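Local coordinates for DPS family dna-binding stress response protein (Thermosynechococcus elongatus, PDB 2C41) that probably binds and oxidises iron and associates with DNA, as a stress-response protein of the Dps family that assembles from twelve subunits, at residues K16-N21 with H114-I119; E107-E112 with Q137-H142. All blocks are in the same frame, centred on the assembly; numbering follows the deposited sequence.

Overall arrangement
From the N terminus, helix 6-35 is the first of four long helices, followed by helix 41-68, helix 95-122 and helix 126-149. Contact 1 closes a loop of 92 residues, mostly helical, by joining 16-21 on the first helix to 114-119 on the third. Contact 2 closes a much shorter one, 24 residues, between 107-112 on the third helix and 137-142 on the fourth. The segments alternate along the chain, so the two loops cross rather than nest. Their centres lie 11 Å apart and both use helix 95-122, with a salt bridge from Arg17 to Glu112 linking them. Together they tie three helices of the bundle, and both touch a second subunit.

Contact 1 of 2, residues K16-N21 with H114-I119; sequences KREQAN and HQDAEI
Arg17 grips Asp116 end-on with two nitrogens, one to each carboxylate oxygen. NH1 of Arg17 lies 2.8 Å from OD1 of Asp116, on the syn lone pair of that oxygen, and NH2 of Arg17 reaches OD2 of Asp116 at 2.9 Å. Both bonds are fairly straight, and both oxygens lie near the guanidinium plane, although the carboxylate is turned 38° against it. The arginine chain runs out with CG anti to the backbone N (chi1 175°), then bends at chi3 to bring its end round to the aspartate. On the buried side Glu18, bent at chi2, sets OE2 only 2.5 Å from OD1 of Asp116, with the two carboxylate planes nearly perpendicular. Oxygens this close suggest that one of the acids holds a proton. Tyr132 of helix 126-149 packs on both acids. The other side is looser: Arg17, also bound by Glu112, is partly exposed, whereas Glu18 and Asp116 are buried. Helices 6-35 and 95-122 are thus joined across a CA-CA distance of 8.8 Å, from Glu18 to Asp116, by a salt-bridge network inside the four-helix bundle of a ferritin-like subunit.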
loop_
_atom_site.group_PDB
_atom_site.type_symbol
_atom_site.label_atom_id
_atom_site.label_comp_id
_atom_site.label_asym_id
_atom_site.label_seq_id
_atom_site.Cartn_x
_atom_site.Cartn_y
_atom_site.Cartn_z
ATOM N N LYS C 16 14.604 -17.124 29.769
ATOM C CA LYS C 16 16.003 -16.954 29.371
ATOM C C LYS C 16 16.454 -18.105 28.471
ATOM O O LYS C 16 17.077 -17.879 27.427
ATOM C CB LYS C 16 16.913 -16.824 30.597
ATOM C CG LYS C 16 16.704 -15.536 31.375
ATOM C CD LYS C 16 17.998 -15.141 32.075
ATOM C CE LYS C 16 17.799 -14.590 33.477
ATOM N NZ LYS C 16 16.561 -13.803 33.758
ATOM N N ARG C 17 16.131 -19.333 28.876
ATOM C CA ARG C 17 16.462 -20.515 28.083
ATOM C C ARG C 17 15.779 -20.464 26.715
ATOM O O ARG C 17 16.417 -20.708 25.687
ATOM C CB ARG C 17 16.070 -21.800 28.826
ATOM C CG ARG C 17 16.274 -23.086 28.001
ATOM C CD ARG C 17 16.124 -24.373 28.851
ATOM N NE ARG C 17 15.123 -24.249 29.917
ATOM C CZ ARG C 17 13.801 -24.204 29.733
ATOM N NH1 ARG C 17 13.280 -24.268 28.513
ATOM N NH2 ARG C 17 12.994 -24.090 30.787
ATOM N N GLU C 18 14.484 -20.146 26.720
ATOM C CA GLU C 18 13.703 -20.087 25.498
ATOM C C GLU C 18 14.230 -18.990 24.562
ATOM O O GLU C 18 14.375 -19.209 23.351
ATOM C CB GLU C 18 12.222 -19.887 25.829
ATOM C CG GLU C 18 11.578 -21.102 26.532
ATOM C CD GLU C 18 11.095 -22.182 25.569
ATOM O OE1 GLU C 18 11.304 -22.049 24.339
ATOM O OE2 GLU C 18 10.491 -23.173 26.044
ATOM N N GLN C 19 14.539 -17.829 25.134
ATOM C CA GLN C 19 15.075 -16.709 24.352
ATOM C C GLN C 19 16.410 -17.098 23.717
ATOM O O GLN C 19 16.623 -16.880 22.528
ATOM C CB GLN C 19 15.272 -15.475 25.229
ATOM C CG GLN C 19 15.936 -14.311 24.487
ATOM C CD GLN C 19 16.672 -13.361 25.405
ATOM O OE1 GLN C 19 17.489 -12.556 24.953
ATOM N NE2 GLN C 19 16.396 -13.449 26.693
ATOM N N ALA C 20 17.294 -17.677 24.528
ATOM C CA ALA C 20 18.598 -18.148 24.056
ATOM C C ALA C 20 18.440 -19.171 22.932
ATOM O O ALA C 20 19.157 -19.098 21.933
ATOM C CB ALA C 20 19.419 -18.744 25.225
ATOM N N ASN C 21 17.486 -20.095 23.094
ATOM C CA ASN C 21 17.173 -21.081 22.055
ATOM C C ASN C 21 16.715 -20.436 20.750
ATOM O O ASN C 21 17.094 -20.884 19.670
ATOM C CB ASN C 21 16.134 -22.109 22.524
ATOM C CG ASN C 21 16.707 -23.129 23.500
ATOM O OD1 ASN C 21 15.959 -23.856 24.166
ATOM N ND2 ASN C 21 18.024 -23.197 23.586
ATOM N N HIS C 114 6.087 -26.785 25.833
ATOM C CA HIS C 114 4.968 -27.421 26.537
ATOM C C HIS C 114 5.251 -27.463 28.044
ATOM O O HIS C 114 4.382 -27.143 28.857
ATOM C CB HIS C 114 4.685 -28.819 25.984
ATOM C CG HIS C 114 3.924 -28.816 24.692
ATOM N ND1 HIS C 114 4.528 -28.605 23.471
ATOM C CD2 HIS C 114 2.608 -29.011 24.433
ATOM C CE1 HIS C 114 3.615 -28.662 22.515
ATOM N NE2 HIS C 114 2.439 -28.898 23.073
ATOM N N GLN C 115 6.468 -27.846 28.408
ATOM C CA GLN C 115 6.879 -27.873 29.819
ATOM C C GLN C 115 6.824 -26.475 30.441
ATOM O O GLN C 115 6.311 -26.296 31.556
ATOM C CB GLN C 115 8.279 -28.475 29.962
ATOM C CG GLN C 115 8.317 -29.959 29.625
ATOM C CD GLN C 115 9.709 -30.566 29.620
ATOM O OE1 GLN C 115 9.854 -31.768 29.856
ATOM N NE2 GLN C 115 10.734 -29.761 29.326
ATOM N N ASP C 116 7.330 -25.493 29.703
ATOM C CA ASP C 116 7.399 -24.118 30.187
ATOM C C ASP C 116 6.028 -23.443 30.268
ATOM O O ASP C 116 5.787 -22.627 31.165
ATOM C CB ASP C 116 8.363 -23.307 29.327
ATOM C CG ASP C 116 9.795 -23.807 29.426
ATOM O OD1 ASP C 116 10.588 -23.479 28.525
ATOM O OD2 ASP C 116 10.138 -24.523 30.399
ATOM N N ALA C 117 5.126 -23.800 29.353
ATOM C CA ALA C 117 3.741 -23.331 29.436
ATOM C C ALA C 117 3.085 -23.852 30.718
ATOM O O ALA C 117 2.344 -23.127 31.380
ATOM C CB ALA C 117 2.939 -23.753 28.204
ATOM N N GLU C 118 3.375 -25.106 31.068
ATOM C CA GLU C 118 2.814 -25.699 32.280
ATOM C C GLU C 118 3.332 -24.976 33.523
ATOM O O GLU C 118 2.555 -24.704 34.437
ATOM C CB GLU C 118 3.084 -27.215 32.371
ATOM C CG GLU C 118 2.130 -27.914 33.359
ATOM C CD GLU C 118 2.364 -29.412 33.527
ATOM O OE1 GLU C 118 1.812 -29.984 34.501
ATOM O OE2 GLU C 118 3.081 -30.027 32.704
ATOM N N ILE C 119 4.630 -24.665 33.536
ATOM C CA ILE C 119 5.244 -23.917 34.634
ATOM C C ILE C 119 4.592 -22.541 34.774
ATOM O O ILE C 119 4.200 -22.136 35.872
ATOM C CB ILE C 119 6.770 -23.777 34.459
ATOM C CG1 ILE C 119 7.444 -25.151 34.615
ATOM C CG2 ILE C 119 7.340 -22.785 35.492
ATOM C CD1 ILE C 119 8.853 -25.229 34.048
#

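Contact 2 of 2, residues E107-E112 with Q137-H142; sequences ELIITE and QTHQKH
Helices 95-122 and 126-149 run roughly antiparallel here, with the segment axes at 153° and 9.5 Å apart at closest approach, and Ile110 and His139 hold the nearest CA atoms. Ile109 lays its CG2 methyl over one face of the His139 ring, 3.6 Å from the centroid and 12° off the ring normal, a CH-pi contact made almost over the centre. In Ile109 the CG2 methyl is anti to the backbone N, while CG1 stands beside that nitrogen (chi1 -67°) and carries CD1 toward the same ring. Ile110 slides past the histidine in the opposite direction, its CG1 meeting CB of His139 at 3.7 Å. The end of the same isoleucine leans on the aliphatic part of Gln140, with CD1 of Ile110 3.8 Å from CG of Gln140. The glutamine chain is extended beyond CG, and its OE1 accepts a hydrogen bond from Arg65 of a second subunit. Met58 of helix 41-68 and the ring of His106 also pack against His139. Replacing His139 with an alanine would probably leave the CG2 methyl of Ile109 without its aromatic face and open a gap between the two helices. Methyl-on-ring and aliphatic packing hold the two helices here, while the polar end of Gln140 bonds to the neighbouring subunit and not across the contact.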
loop_
_atom_site.group_PDB
_atom_site.type_symbol
_atom_site.label_atom_id
_atom_site.label_comp_id
_atom_site.label_asym_id
_atom_site.label_seq_id
_atom_site.Cartn_x
_atom_site.Cartn_y
_atom_site.Cartn_z
ATOM N N GLU C 107 12.107 -30.115 17.831
ATOM C CA GLU C 107 11.458 -31.057 18.737
ATOM C C GLU C 107 11.830 -30.777 20.192
ATOM O O GLU C 107 10.980 -30.852 21.084
ATOM C CB GLU C 107 11.780 -32.492 18.316
ATOM C CG GLU C 107 10.987 -32.872 17.071
ATOM C CD GLU C 107 11.239 -34.267 16.578
ATOM O OE1 GLU C 107 12.221 -34.906 17.031
ATOM O OE2 GLU C 107 10.456 -34.712 15.710
ATOM N N LEU C 108 13.095 -30.436 20.429
ATOM C CA LEU C 108 13.527 -30.040 21.772
ATOM C C LEU C 108 12.753 -28.797 22.222
ATOM O O LEU C 108 12.230 -28.760 23.343
ATOM C CB LEU C 108 15.047 -29.798 21.845
ATOM C CG LEU C 108 15.646 -29.315 23.178
ATOM C CD1 LEU C 108 17.104 -29.700 23.302
ATOM C CD2 LEU C 108 15.504 -27.806 23.359
ATOM N N ILE C 109 12.686 -27.789 21.357
ATOM C CA ILE C 109 11.972 -26.550 21.687
ATOM C C ILE C 109 10.481 -26.792 21.938
ATOM O O ILE C 109 9.921 -26.249 22.894
ATOM C CB ILE C 109 12.176 -25.468 20.616
ATOM C CG1 ILE C 109 13.645 -25.010 20.623
ATOM C CG2 ILE C 109 11.237 -24.272 20.866
ATOM C CD1 ILE C 109 14.025 -24.110 19.448
ATOM N N ILE C 110 9.852 -27.614 21.098
ATOM C CA ILE C 110 8.433 -27.963 21.264
ATOM C C ILE C 110 8.199 -28.622 22.631
ATOM O O ILE C 110 7.284 -28.252 23.363
ATOM C CB ILE C 110 7.919 -28.882 20.127
ATOM C CG1 ILE C 110 7.850 -28.092 18.804
ATOM C CG2 ILE C 110 6.545 -29.491 20.484
ATOM C CD1 ILE C 110 7.773 -28.975 17.559
ATOM N N THR C 111 9.046 -29.582 22.977
ATOM C CA THR C 111 8.950 -30.225 24.286
ATOM C C THR C 111 9.106 -29.194 25.406
ATOM O O THR C 111 8.288 -29.151 26.329
ATOM C CB THR C 111 9.967 -31.366 24.442
ATOM O OG1 THR C 111 9.607 -32.420 23.541
ATOM C CG2 THR C 111 9.982 -31.916 25.884
ATOM N N GLU C 112 10.143 -28.369 25.306
ATOM C CA GLU C 112 10.401 -27.340 26.311
ATOM C C GLU C 112 9.270 -26.322 26.436
ATOM O O GLU C 112 8.917 -25.934 27.550
ATOM C CB GLU C 112 11.729 -26.633 26.052
ATOM C CG GLU C 112 12.944 -27.520 26.343
ATOM C CD GLU C 112 14.251 -26.759 26.380
ATOM O OE1 GLU C 112 15.277 -27.373 26.746
ATOM O OE2 GLU C 112 14.273 -25.554 26.045
ATOM N N GLN C 137 3.189 -23.426 18.175
ATOM C CA GLN C 137 2.485 -23.799 16.943
ATOM C C GLN C 137 3.321 -23.483 15.701
ATOM O O GLN C 137 3.299 -24.225 14.718
ATOM C CB GLN C 137 1.109 -23.129 16.875
ATOM C CG GLN C 137 0.189 -23.572 18.017
ATOM C CD GLN C 137 -1.060 -22.727 18.137
ATOM O OE1 GLN C 137 -1.240 -21.974 19.118
ATOM N NE2 GLN C 137 -1.924 -22.820 17.132
ATOM N N THR C 138 4.069 -22.381 15.759
ATOM C CA THR C 138 4.991 -22.038 14.671
ATOM C C THR C 138 6.106 -23.092 14.569
ATOM O O THR C 138 6.442 -23.546 13.479
ATOM C CB THR C 138 5.539 -20.613 14.860
ATOM O OG1 THR C 138 4.448 -19.695 14.706
ATOM C CG2 THR C 138 6.618 -20.295 13.837
ATOM N N HIS C 139 6.656 -23.496 15.711
ATOM C CA HIS C 139 7.641 -24.584 15.724
ATOM C C HIS C 139 7.074 -25.891 15.169
ATOM O O HIS C 139 7.756 -26.620 14.428
ATOM C CB HIS C 139 8.208 -24.770 17.131
ATOM C CG HIS C 139 9.320 -23.822 17.438
ATOM N ND1 HIS C 139 9.158 -22.701 18.225
ATOM C CD2 HIS C 139 10.605 -23.805 17.018
ATOM C CE1 HIS C 139 10.305 -22.049 18.296
ATOM N NE2 HIS C 139 11.196 -22.695 17.567
ATOM N N GLN C 140 5.818 -26.177 15.511
ATOM C CA GLN C 140 5.160 -27.382 14.991
ATOM C C GLN C 140 4.982 -27.311 13.469
ATOM O O GLN C 140 5.130 -28.324 12.773
ATOM C CB GLN C 140 3.846 -27.636 15.722
ATOM C CG GLN C 140 4.103 -28.070 17.164
ATOM C CD GLN C 140 2.890 -27.999 18.070
ATOM O OE1 GLN C 140 2.016 -27.135 17.923
ATOM N NE2 GLN C 140 2.851 -28.902 19.054
ATOM N N LYS C 141 4.699 -26.117 12.953
ATOM C CA LYS C 141 4.603 -25.922 11.499
ATOM C C LYS C 141 5.953 -26.167 10.827
ATOM O O LYS C 141 6.043 -26.902 9.838
ATOM C CB LYS C 141 4.099 -24.516 11.152
ATOM C CG LYS C 141 3.981 -24.277 9.633
ATOM C CD LYS C 141 3.554 -22.840 9.300
ATOM C CE LYS C 141 4.675 -21.836 9.607
ATOM N NZ LYS C 141 4.436 -20.520 8.949
ATOM N N HIS C 142 7.001 -25.573 11.394
ATOM C CA HIS C 142 8.361 -25.710 10.877
ATOM C C HIS C 142 8.799 -27.167 10.841
ATOM O O HIS C 142 9.377 -27.626 9.854
ATOM C CB HIS C 142 9.340 -24.911 11.736
ATOM C CG HIS C 142 9.174 -23.423 11.628
ATOM N ND1 HIS C 142 9.859 -22.541 12.436
ATOM C CD2 HIS C 142 8.410 -22.665 10.804
ATOM C CE1 HIS C 142 9.527 -21.302 12.114
ATOM N NE2 HIS C 142 8.644 -21.350 11.131
#